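Local coordinates for protein demethyldecarbamoylnovobiocin O-methyltransferase (Streptomyces caeruleus, PDB 2WK1) that transfers a methyl group from S-adenosyl-L-methionine to the 4-hydroxyl of the noviose sugar, the penultimate step of novobiocin biosynthesis, at residues A[213-218]-A[238-243]; A[221-226]-A[252-257]; A[243-248]-A[274-279]. All blocks are in the same frame, centred on the assembly; numbering follows the deposited sequence.

The three contacts cluster round the C-terminal ends of the parallel strands 210-215 and 238-242 in a Rossmann-like methyltransferase fold, with contact 3 bringing in the start of antiparallel strand 276-279. Contact 1 pairs the two parallel strands and ends in the Asp-216/Asp-243 cluster beside the amino group of S-adenosyl-L-homocysteine. Contact 2, its centre about 11 Å from that of contact 1, packs together the helices that follow these strands, and Ser-222 on one reaches the adenine. Contact 3, its centre about 8 Å from that of contact 1, shares Asp-243 with it and holds the loop after strand 238-242. Tyr-245 OH joins contacts 2 and 3, lying 2.6 Å from Asp-256 OD1. One ethanediol, probably from the crystallisation liquor, touches all three.

Contact 1 (A[213-218]-A[238-243]); sequences LRMDGD and GYVIVD. With SAH (S-adenosyl-L-homocysteine), chain B; EDO (1,2-ethanediol), chain F.
Arg-214 and Ile-241 sit opposite each other on two neighbouring parallel strands of the Rossmann-like methyltransferase sheet, 213-215 and 238-242, whose axes run 4.7 Å apart. Four backbone hydrogen bonds join the segments: Leu-213 N to Tyr-239 O, Ile-241 N to Leu-213 O, Met-215 N to Ile-241 O and, just past the end of strand 238-242, Asp-243 N to Met-215 O. Side chains pack on both faces. On one, Met-215 bends at its last torsion (chi3 -58°) and lays CE 3.8 Å from Val-242 CG2 and 4.1 Å from Val-240 CG1; on the other, Ile-241 CG2 lies 3.9 Å from the aliphatic Arg-214 CG. The charged groups gather at the C-terminal strand ends. The extended Arg-214 chain brings its guanidinium edge to two carboxylates: NH2 meets the anti lone pair of Asp-243 OD1 at 2.7 Å, while NH1 reaches Asp-216 OD2 from above the carboxylate plane. Glu-112 and Arg-90 extend this network. The carboxylates of Asp-216 and Asp-243, both predicted magnesium ligands, stack with OD1 of the first 3.1 Å from OD2 of the second, a closeness the arginines probably ease. Asp-216 OD2 also accepts a 2.8 Å hydrogen bond from the amino N of S-adenosyl-L-homocysteine.

Contact 2 (A[221-226]-A[252-257]); sequences ESTWDT and KDAVDE. With SAH (S-adenosyl-L-homocysteine), chain B; EDO (1,2-ethanediol), chain F.
Thr-223 OG1 is held by two groups: it accepts a 2.8 Å hydrogen bond from O1 of the bound ethanediol and is hydrogen-bonded to Leu-219 O one turn earlier. With OG1 so placed, the CG2 methyl, anti to the backbone N, is directed at the neighbouring helix and touches Ala-254 CB and Val-255 CG2, each at 3.8 Å. The helices approach to 8.5 Å between segment axes and cross at -25°, with the small Ala-254 at the interface, which probably helps. Beside this apolar patch Trp-224 swings its indole across the interface, chi1 -176°. Its CE3 edge lies near Ala-254 O, roughly in the ring plane. Less certainly, since Glu-257 is modelled in two conformers, Trp-224 CZ3 comes 3.6 Å from Glu-257 CD in one of them, where OE1 is hydrogen-bonded to Tyr-220 OH. On the flank of helix 220-230 that borders the cofactor, Ser-222 OG donates a 2.8 Å hydrogen bond to N7 of the S-adenosyl-L-homocysteine adenine. One turn later, Thr-226 N and OG1 reach Ser-222 O from opposite faces of its carbonyl plane. Two roughly parallel helices, each following a parallel strand and packed on the same face of the sheet, are characteristic of the Rossmann-like methyltransferase fold.

Contact 3 (A[243-248]-A[274-279]); sequences DDYMMC and DGVYWQ. With EDO (1,2-ethanediol), chain F.
The loop that follows strand 238-242 and carries Asp-243 and Asp-244, both predicted magnesium ligands, is held against residues 274-276 at the start of the antiparallel strand 276-279. Asp-274 O grips two successive amides at the start of a type I turn, 245-248. Met-246 N donates almost straight (176°) in the carbonyl plane at 3.0 Å, whereas Tyr-245 N comes from above that plane at 3.1 Å. A water ties the acidic side chains to the same turn: it lies 2.6 Å from Asp-244 OD1 and 2.8 Å from Asp-274 OD1, and accepts from Met-247 N at 2.7 Å. It thus bridges two carboxylates whose planes stand 78° apart, which probably eases the repulsion between them. Asp-274 OD2 has its own salt-bridge partner in Arg-76. The apolar part centres on Val-276. Its CG2, between the backbone N and the carbonyl carbon, makes an off-centre CH-pi contact with Tyr-245, 4.1 Å from the ring centroid, and CG1 comes 3.7 Å from Tyr-245 CD2. Tyr-245 OH continues to Asp-256 on helix 249-261, at whose N-cap Cys-248 forms a disulfide with Cys-251. The loop runs from strand 238-242 into helix 249-261, while strand 276-279 lies between strands 238-242 and 269-270, its Tyr-277 side chain touching helix 87-103.

Contact 1 (A[213-218]-A[238-243])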
loop_
_atom_site.group_PDB
_atom_site.type_symbol
_atom_site.label_atom_id
_atom_site.label_comp_id
_atom_site.label_asym_id
_atom_site.label_seq_id
_atom_site.Cartn_x
_atom_site.Cartn_y
_atom_site.Cartn_z
ATOM N N LEU A 213 -5.103 -17.754 17.210
ATOM C CA LEU A 213 -5.208 -18.851 16.250
ATOM C C LEU A 213 -6.228 -18.445 15.210
ATOM O O LEU A 213 -7.388 -18.365 15.531
ATOM C CB LEU A 213 -5.665 -20.103 16.972
ATOM C CG LEU A 213 -6.101 -21.323 16.170
ATOM C CD1 LEU A 213 -5.023 -21.711 15.150
ATOM C CD2 LEU A 213 -6.498 -22.477 17.111
ATOM N N ARG A 214 -5.789 -18.155 13.985
ATOM C CA ARG A 214 -6.699 -17.788 12.885
ATOM C C ARG A 214 -6.801 -18.974 11.941
ATOM O O ARG A 214 -5.798 -19.469 11.461
ATOM C CB ARG A 214 -6.261 -16.535 12.157
ATOM C CG ARG A 214 -7.301 -16.106 11.122
ATOM C CD ARG A 214 -6.983 -14.772 10.430
ATOM N NE ARG A 214 -8.221 -14.190 9.948
ATOM C CZ ARG A 214 -8.895 -14.637 8.889
ATOM N NH1 ARG A 214 -8.327 -15.490 8.053
ATOM N NH2 ARG A 214 -10.110 -14.201 8.660
ATOM N N MET A 215 -8.014 -19.441 11.718
ATOM C CA MET A 215 -8.286 -20.627 10.921
ATOM C C MET A 215 -8.953 -20.226 9.627
ATOM O O MET A 215 -10.020 -19.591 9.650
ATOM C CB MET A 215 -9.169 -21.590 11.709
ATOM C CG MET A 215 -8.627 -21.927 13.100
ATOM S SD MET A 215 -9.455 -23.328 13.821
ATOM C CE MET A 215 -11.104 -22.737 13.783
ATOM N N ASP A 216 -8.374 -20.616 8.499
ATOM C CA ASP A 216 -8.907 -20.283 7.183
ATOM C C ASP A 216 -8.542 -21.391 6.205
ATOM O O ASP A 216 -7.924 -21.136 5.155
ATOM C CB ASP A 216 -8.316 -18.947 6.729
ATOM C CG ASP A 216 -9.116 -18.264 5.613
ATOM O OD1 ASP A 216 -9.978 -18.911 4.967
ATOM O OD2 ASP A 216 -8.869 -17.048 5.384
ATOM N N GLY A 217 -8.932 -22.606 6.543
ATOM C CA GLY A 217 -8.591 -23.783 5.749
ATOM C C GLY A 217 -9.704 -24.390 4.924
ATOM O O GLY A 217 -9.510 -25.446 4.336
ATOM N N ASP A 218 -10.876 -23.744 4.895
ATOM C CA ASP A 218 -11.988 -24.045 3.967
ATOM C C ASP A 218 -12.747 -25.372 4.074
ATOM O O ASP A 218 -13.851 -25.438 3.578
ATOM C CB ASP A 218 -11.530 -23.861 2.511
ATOM C CG ASP A 218 -11.458 -22.403 2.087
ATOM O OD1 ASP A 218 -12.328 -21.583 2.483
ATOM O OD2 ASP A 218 -10.513 -22.077 1.352
ATOM N N GLY A 238 -6.588 -15.473 24.985
ATOM C CA GLY A 238 -6.299 -15.514 23.555
ATOM C C GLY A 238 -7.550 -15.717 22.738
ATOM O O GLY A 238 -8.646 -15.887 23.269
ATOM N N TYR A 239 -7.381 -15.644 21.431
ATOM C CA TYR A 239 -8.479 -15.654 20.489
ATOM C C TYR A 239 -8.362 -16.737 19.456
ATOM O O TYR A 239 -7.262 -17.034 18.989
ATOM C CB TYR A 239 -8.540 -14.309 19.754
ATOM C CG TYR A 239 -8.883 -13.136 20.630
ATOM C CD1 TYR A 239 -10.200 -12.795 20.893
ATOM C CD2 TYR A 239 -7.902 -12.348 21.195
ATOM C CE1 TYR A 239 -10.503 -11.711 21.719
ATOM C CE2 TYR A 239 -8.201 -11.285 22.021
ATOM C CZ TYR A 239 -9.503 -10.945 22.255
ATOM O OH TYR A 239 -9.851 -9.867 23.072
ATOM N N VAL A 240 -9.506 -17.296 19.088
ATOM C CA VAL A 240 -9.656 -18.172 17.939
ATOM C C VAL A 240 -10.554 -17.496 16.945
ATOM O O VAL A 240 -11.682 -17.110 17.274
ATOM C CB VAL A 240 -10.229 -19.533 18.311
ATOM C CG1 VAL A 240 -10.374 -20.413 17.069
ATOM C CG2 VAL A 240 -9.380 -20.197 19.416
ATOM N N ILE A 241 -10.047 -17.305 15.738
ATOM C CA ILE A 241 -10.782 -16.653 14.656
ATOM C C ILE A 241 -11.133 -17.713 13.594
ATOM O O ILE A 241 -10.250 -18.440 13.159
ATOM C CB ILE A 241 -9.965 -15.518 14.013
ATOM C CG1 ILE A 241 -9.589 -14.421 15.027
ATOM C CG2 ILE A 241 -10.680 -14.976 12.785
ATOM C CD1 ILE A 241 -8.476 -13.512 14.573
ATOM N N VAL A 242 -12.393 -17.768 13.192
ATOM C CA VAL A 242 -12.875 -18.701 12.179
ATOM C C VAL A 242 -13.277 -17.863 10.975
ATOM O O VAL A 242 -14.281 -17.126 11.017
ATOM C CB VAL A 242 -14.102 -19.492 12.676
ATOM C CG1 VAL A 242 -14.501 -20.496 11.662
ATOM C CG2 VAL A 242 -13.843 -20.124 14.056
ATOM N N ASP A 243 -12.533 -17.978 9.887
ATOM C CA ASP A 243 -12.735 -17.123 8.738
ATOM C C ASP A 243 -14.092 -17.295 8.084
ATOM O O ASP A 243 -14.723 -16.306 7.697
ATOM C CB ASP A 243 -11.652 -17.385 7.689
ATOM C CG ASP A 243 -11.834 -16.521 6.458
ATOM O OD1 ASP A 243 -11.437 -15.326 6.545
ATOM O OD2 ASP A 243 -12.406 -17.015 5.449
HETATM N N SAH B . -6.220 -16.500 4.860
HETATM C CA SAH B . -6.032 -16.291 3.383
HETATM C CB SAH B . -7.017 -17.162 2.601
HETATM C CG SAH B . -6.786 -18.657 2.772
HETATM S SD SAH B . -7.364 -19.582 1.343
HETATM C C SAH B . -6.080 -14.827 3.045
HETATM O O SAH B . -6.350 -14.466 1.894
HETATM O OXT SAH B . -5.755 -14.011 3.897
HETATM C "C5'" SAH B . -7.296 -21.273 1.966
HETATM C "C4'" SAH B . -5.848 -21.764 2.184
HETATM O "O4'" SAH B . -5.897 -22.967 2.990
HETATM C "C3'" SAH B . -5.075 -22.089 0.906
HETATM O "O3'" SAH B . -3.833 -21.367 0.830
HETATM C "C2'" SAH B . -4.862 -23.615 1.012
HETATM O "O2'" SAH B . -3.648 -24.098 0.434
HETATM C "C1'" SAH B . -4.886 -23.866 2.523
HETATM N N9 SAH B . -5.317 -25.190 2.979
HETATM C C8 SAH B . -6.608 -25.594 3.094
HETATM N N7 SAH B . -6.675 -26.820 3.669
HETATM C C5 SAH B . -5.399 -27.186 3.946
HETATM C C6 SAH B . -4.775 -28.313 4.592
HETATM N N6 SAH B . -5.512 -29.320 5.030
HETATM N N1 SAH B . -3.444 -28.306 4.727
HETATM C C2 SAH B . -2.691 -27.268 4.323
HETATM N N3 SAH B . -3.179 -26.182 3.713
HETATM C C4 SAH B . -4.516 -26.108 3.540
HETATM C C1 EDO F . -11.562 -22.580 9.507
HETATM O O1 EDO F . -10.516 -23.446 8.927
HETATM C C2 EDO F . -12.793 -22.320 8.617
HETATM O O2 EDO F . -12.702 -21.006 8.014
HETATM O O HOH W 1 -10.877 -16.427 3.271
#

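Contact 2 (A[221-226]-A[252-257])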
loop_
_atom_site.group_PDB
_atom_site.type_symbol
_atom_site.label_atom_id
_atom_site.label_comp_id
_atom_site.label_asym_id
_atom_site.label_seq_id
_atom_site.Cartn_x
_atom_site.Cartn_y
_atom_site.Cartn_z
ATOM N N GLU A 221 -12.235 -31.078 7.302
ATOM C CA GLU A 221 -11.065 -31.788 7.799
ATOM C C GLU A 221 -9.930 -30.862 8.196
ATOM O O GLU A 221 -9.272 -31.088 9.214
ATOM C CB GLU A 221 -10.627 -32.880 6.844
ATOM C CG GLU A 221 -10.033 -32.525 5.540
ATOM C CD GLU A 221 -9.298 -33.753 5.003
ATOM O OE1 GLU A 221 -9.964 -34.661 4.462
ATOM O OE2 GLU A 221 -8.074 -33.842 5.204
ATOM N N SER A 222 -9.721 -29.815 7.413
ATOM C CA SER A 222 -8.708 -28.837 7.709
ATOM C C SER A 222 -8.991 -28.155 9.027
ATOM O O SER A 222 -8.083 -27.945 9.836
ATOM C CB SER A 222 -8.613 -27.812 6.595
ATOM O OG SER A 222 -8.321 -28.426 5.342
ATOM N N THR A 223 -10.254 -27.799 9.248
ATOM C CA THR A 223 -10.652 -27.098 10.460
ATOM C C THR A 223 -10.544 -28.001 11.680
ATOM O O THR A 223 -10.042 -27.590 12.697
ATOM C CB THR A 223 -12.088 -26.541 10.301
ATOM O OG1 THR A 223 -12.147 -25.725 9.131
ATOM C CG2 THR A 223 -12.530 -25.741 11.490
ATOM N N TRP A 224 -10.998 -29.231 11.551
ATOM C CA TRP A 224 -10.903 -30.192 12.641
ATOM C C TRP A 224 -9.449 -30.437 13.019
ATOM O O TRP A 224 -9.090 -30.451 14.198
ATOM C CB TRP A 224 -11.605 -31.511 12.245
ATOM C CG TRP A 224 -11.607 -32.464 13.386
ATOM C CD1 TRP A 224 -10.711 -33.456 13.612
ATOM C CD2 TRP A 224 -12.502 -32.457 14.508
ATOM N NE1 TRP A 224 -11.008 -34.092 14.795
ATOM C CE2 TRP A 224 -12.103 -33.495 15.364
ATOM C CE3 TRP A 224 -13.610 -31.689 14.859
ATOM C CZ2 TRP A 224 -12.772 -33.768 16.566
ATOM C CZ3 TRP A 224 -14.275 -31.971 16.053
ATOM C CH2 TRP A 224 -13.851 -32.998 16.884
ATOM N N ASP A 225 -8.601 -30.630 12.016
ATOM C CA ASP A 225 -7.175 -30.889 12.303
ATOM C C ASP A 225 -6.478 -29.674 12.937
ATOM O O ASP A 225 -5.600 -29.805 13.795
ATOM C CB ASP A 225 -6.447 -31.323 11.043
ATOM C CG ASP A 225 -6.882 -32.720 10.566
ATOM O OD1 ASP A 225 -7.519 -33.468 11.350
ATOM O OD2 ASP A 225 -6.593 -33.035 9.399
ATOM N N THR A 226 -6.923 -28.480 12.577
ATOM C CA THR A 226 -6.385 -27.291 13.187
ATOM C C THR A 226 -6.799 -27.194 14.646
ATOM O O THR A 226 -5.966 -26.973 15.535
ATOM C CB THR A 226 -6.825 -26.038 12.425
ATOM O OG1 THR A 226 -6.290 -26.059 11.086
ATOM C CG2 THR A 226 -6.328 -24.809 13.132
ATOM N N LYS A 252 -18.622 -24.898 9.647
ATOM C CA LYS A 252 -19.541 -24.733 10.757
ATOM C C LYS A 252 -19.702 -26.052 11.534
ATOM O O LYS A 252 -19.653 -26.076 12.755
ATOM C CB LYS A 252 -20.890 -24.223 10.221
ATOM C CG LYS A 252 -21.838 -23.691 11.271
ATOM C CD LYS A 252 -23.231 -23.241 10.740
ATOM C CE LYS A 252 -23.250 -21.909 10.032
ATOM N NZ LYS A 252 -24.529 -21.569 9.313
ATOM N N ASP A 253 -19.826 -27.156 10.806
ATOM C CA ASP A 253 -19.894 -28.468 11.451
ATOM C C ASP A 253 -18.666 -28.759 12.333
ATOM O O ASP A 253 -18.798 -29.201 13.464
ATOM C CB ASP A 253 -19.969 -29.600 10.421
ATOM C CG ASP A 253 -21.291 -29.710 9.678
ATOM O OD1 ASP A 253 -22.283 -29.081 10.041
ATOM O OD2 ASP A 253 -21.319 -30.456 8.669
ATOM N N ALA A 254 -17.466 -28.526 11.803
ATOM C CA ALA A 254 -16.250 -28.822 12.542
ATOM C C ALA A 254 -16.113 -27.957 13.802
ATOM O O ALA A 254 -15.773 -28.456 14.880
ATOM C CB ALA A 254 -15.017 -28.661 11.640
ATOM N N VAL A 255 -16.371 -26.655 13.672
ATOM C CA VAL A 255 -16.250 -25.757 14.821
ATOM C C VAL A 255 -17.266 -26.104 15.887
ATOM O O VAL A 255 -16.943 -26.205 17.098
ATOM C CB VAL A 255 -16.386 -24.274 14.364
ATOM C CG1 VAL A 255 -16.539 -23.331 15.564
ATOM C CG2 VAL A 255 -15.206 -23.897 13.468
ATOM N N ASP A 256 -18.507 -26.341 15.452
ATOM C CA ASP A 256 -19.539 -26.644 16.442
ATOM C C ASP A 256 -19.296 -27.984 17.114
ATOM O O ASP A 256 -19.496 -28.125 18.323
ATOM C CB ASP A 256 -20.926 -26.630 15.799
ATOM C CG ASP A 256 -21.411 -25.236 15.428
ATOM O OD1 ASP A 256 -20.763 -24.217 15.764
ATOM O OD2 ASP A 256 -22.493 -25.157 14.798
ATOM N N GLU A 257 -18.849 -28.970 16.346
ATOM C CA GLU A 257 -18.578 -30.272 16.945
ATOM C C GLU A 257 -17.423 -30.237 17.934
ATOM O O GLU A 257 -17.491 -30.829 19.006
ATOM C CB GLU A 257 -18.076 -31.410 15.643
ATOM C CG GLU A 257 -17.863 -32.784 16.185
ATOM C CD GLU A 257 -17.356 -33.547 15.130
ATOM O OE1 GLU A 257 -17.343 -33.229 14.041
ATOM O OE2 GLU A 257 -16.819 -34.715 15.456
HETATM N N SAH B . -6.220 -16.500 4.860
HETATM C CA SAH B . -6.032 -16.291 3.383
HETATM C CB SAH B . -7.017 -17.162 2.601
HETATM C CG SAH B . -6.786 -18.657 2.772
HETATM S SD SAH B . -7.364 -19.582 1.343
HETATM C C SAH B . -6.080 -14.827 3.045
HETATM O O SAH B . -6.350 -14.466 1.894
HETATM O OXT SAH B . -5.755 -14.011 3.897
HETATM C "C5'" SAH B . -7.296 -21.273 1.966
HETATM C "C4'" SAH B . -5.848 -21.764 2.184
HETATM O "O4'" SAH B . -5.897 -22.967 2.990
HETATM C "C3'" SAH B . -5.075 -22.089 0.906
HETATM O "O3'" SAH B . -3.833 -21.367 0.830
HETATM C "C2'" SAH B . -4.862 -23.615 1.012
HETATM O "O2'" SAH B . -3.648 -24.098 0.434
HETATM C "C1'" SAH B . -4.886 -23.866 2.523
HETATM N N9 SAH B . -5.317 -25.190 2.979
HETATM C C8 SAH B . -6.608 -25.594 3.094
HETATM N N7 SAH B . -6.675 -26.820 3.669
HETATM C C5 SAH B . -5.399 -27.186 3.946
HETATM C C6 SAH B . -4.775 -28.313 4.592
HETATM N N6 SAH B . -5.512 -29.320 5.030
HETATM N N1 SAH B . -3.444 -28.306 4.727
HETATM C C2 SAH B . -2.691 -27.268 4.323
HETATM N N3 SAH B . -3.179 -26.182 3.713
HETATM C C4 SAH B . -4.516 -26.108 3.540
HETATM C C1 EDO F . -11.562 -22.580 9.507
HETATM O O1 EDO F . -10.516 -23.446 8.927
HETATM C C2 EDO F . -12.793 -22.320 8.617
HETATM O O2 EDO F . -12.702 -21.006 8.014
#

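Contact 3 (A[243-248]-A[274-279])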
loop_
_atom_site.group_PDB
_atom_site.type_symbol
_atom_site.label_atom_id
_atom_site.label_comp_id
_atom_site.label_asym_id
_atom_site.label_seq_id
_atom_site.Cartn_x
_atom_site.Cartn_y
_atom_site.Cartn_z
ATOM N N ASP A 243 -12.533 -17.978 9.887
ATOM C CA ASP A 243 -12.735 -17.123 8.738
ATOM C C ASP A 243 -14.092 -17.295 8.084
ATOM O O ASP A 243 -14.723 -16.306 7.697
ATOM C CB ASP A 243 -11.652 -17.385 7.689
ATOM C CG ASP A 243 -11.834 -16.521 6.458
ATOM O OD1 ASP A 243 -11.437 -15.326 6.545
ATOM O OD2 ASP A 243 -12.406 -17.015 5.449
ATOM N N ASP A 244 -14.491 -18.550 7.918
ATOM C CA ASP A 244 -15.602 -18.953 7.030
ATOM C C ASP A 244 -16.459 -19.857 7.886
ATOM O O ASP A 244 -16.255 -21.064 7.926
ATOM C CB ASP A 244 -15.034 -19.725 5.806
ATOM C CG ASP A 244 -16.001 -19.837 4.613
ATOM O OD1 ASP A 244 -17.122 -19.318 4.648
ATOM O OD2 ASP A 244 -15.585 -20.450 3.598
ATOM N N TYR A 245 -17.371 -19.253 8.618
ATOM C CA TYR A 245 -18.259 -19.991 9.524
ATOM C C TYR A 245 -19.699 -19.922 9.056
ATOM O O TYR A 245 -20.368 -20.935 8.896
ATOM C CB TYR A 245 -18.152 -19.429 10.957
ATOM C CG TYR A 245 -19.050 -20.107 11.987
ATOM C CD1 TYR A 245 -18.659 -21.282 12.606
ATOM C CD2 TYR A 245 -20.268 -19.569 12.341
ATOM C CE1 TYR A 245 -19.472 -21.918 13.536
ATOM C CE2 TYR A 245 -21.073 -20.170 13.285
ATOM C CZ TYR A 245 -20.685 -21.355 13.865
ATOM O OH TYR A 245 -21.510 -21.947 14.787
ATOM N N MET A 246 -20.224 -18.730 8.899
ATOM C CA MET A 246 -21.652 -18.633 8.672
ATOM C C MET A 246 -22.130 -19.302 7.402
ATOM O O MET A 246 -23.214 -19.920 7.408
ATOM C CB MET A 246 -22.041 -16.882 8.375
ATOM C CG MET A 246 -21.640 -16.258 9.593
ATOM S SD MET A 246 -22.378 -14.707 9.418
ATOM C CE MET A 246 -21.351 -13.851 10.733
ATOM N N MET A 247 -21.342 -19.227 6.341
ATOM C CA MET A 247 -21.801 -19.685 5.020
ATOM C C MET A 247 -21.072 -20.917 4.541
ATOM O O MET A 247 -21.175 -21.270 3.358
ATOM C CB MET A 247 -21.604 -18.586 3.965
ATOM C CG MET A 247 -22.063 -17.233 4.364
ATOM S SD MET A 247 -23.711 -17.257 5.027
ATOM C CE MET A 247 -24.682 -17.968 3.701
ATOM N N CYS A 248 -20.350 -21.591 5.443
ATOM C CA CYS A 248 -19.612 -22.808 5.092
ATOM C C CYS A 248 -20.094 -23.960 5.946
ATOM O O CYS A 248 -19.653 -24.117 7.074
ATOM C CB CYS A 248 -18.108 -22.643 5.308
ATOM S SG CYS A 248 -17.147 -24.144 4.907
ATOM N N ASP A 274 -19.450 -13.470 7.242
ATOM C CA ASP A 274 -18.834 -14.803 7.159
ATOM C C ASP A 274 -18.155 -15.258 8.444
ATOM O O ASP A 274 -18.422 -16.364 8.945
ATOM C CB ASP A 274 -17.814 -14.849 6.041
ATOM C CG ASP A 274 -18.463 -14.733 4.687
ATOM O OD1 ASP A 274 -19.095 -15.726 4.222
ATOM O OD2 ASP A 274 -18.381 -13.646 4.080
ATOM N N GLY A 275 -17.271 -14.437 8.973
ATOM C CA GLY A 275 -16.401 -14.869 10.059
ATOM C C GLY A 275 -16.983 -14.680 11.439
ATOM O O GLY A 275 -17.855 -13.819 11.668
ATOM N N VAL A 276 -16.456 -15.465 12.370
ATOM C CA VAL A 276 -16.738 -15.331 13.800
ATOM C C VAL A 276 -15.434 -15.528 14.573
ATOM O O VAL A 276 -14.437 -16.007 14.021
ATOM C CB VAL A 276 -17.800 -16.357 14.303
ATOM C CG1 VAL A 276 -19.136 -16.226 13.495
ATOM C CG2 VAL A 276 -17.287 -17.786 14.182
ATOM N N TYR A 277 -15.444 -15.208 15.863
ATOM C CA TYR A 277 -14.316 -15.466 16.720
ATOM C C TYR A 277 -14.763 -15.678 18.143
ATOM O O TYR A 277 -15.877 -15.305 18.504
ATOM C CB TYR A 277 -13.260 -14.335 16.619
ATOM C CG TYR A 277 -13.633 -13.030 17.251
ATOM C CD1 TYR A 277 -14.578 -12.199 16.706
ATOM C CD2 TYR A 277 -12.982 -12.602 18.376
ATOM C CE1 TYR A 277 -14.898 -10.990 17.298
ATOM C CE2 TYR A 277 -13.287 -11.387 18.963
ATOM C CZ TYR A 277 -14.273 -10.597 18.424
ATOM O OH TYR A 277 -14.569 -9.382 19.020
ATOM N N TRP A 278 -13.894 -16.235 18.964
ATOM C CA TRP A 278 -14.124 -16.266 20.390
ATOM C C TRP A 278 -12.851 -16.013 21.147
ATOM O O TRP A 278 -11.751 -16.186 20.632
ATOM C CB TRP A 278 -14.780 -17.585 20.835
ATOM C CG TRP A 278 -13.945 -18.839 20.992
ATOM C CD1 TRP A 278 -13.353 -19.285 22.142
ATOM C CD2 TRP A 278 -13.788 -19.908 20.038
ATOM N NE1 TRP A 278 -12.781 -20.519 21.944
ATOM C CE2 TRP A 278 -13.046 -20.934 20.670
ATOM C CE3 TRP A 278 -14.153 -20.072 18.699
ATOM C CZ2 TRP A 278 -12.709 -22.112 20.020
ATOM C CZ3 TRP A 278 -13.830 -21.256 18.071
ATOM C CH2 TRP A 278 -13.120 -22.257 18.720
ATOM N N GLN A 279 -13.021 -15.645 22.411
ATOM C CA GLN A 279 -11.934 -15.459 23.342
ATOM C C GLN A 279 -11.989 -16.574 24.348
ATOM O O GLN A 279 -13.038 -16.850 24.905
ATOM C CB GLN A 279 -12.017 -14.124 24.074
ATOM C CG GLN A 279 -10.835 -13.872 24.964
ATOM C CD GLN A 279 -10.874 -12.516 25.612
ATOM O OE1 GLN A 279 -11.947 -12.022 25.985
ATOM N NE2 GLN A 279 -9.703 -11.905 25.779
HETATM C C1 EDO F . -11.562 -22.580 9.507
HETATM O O1 EDO F . -10.516 -23.446 8.927
HETATM C C2 EDO F . -12.793 -22.320 8.617
HETATM O O2 EDO F . -12.702 -21.006 8.014
HETATM O O HOH W 2 -18.976 -17.949 5.895
#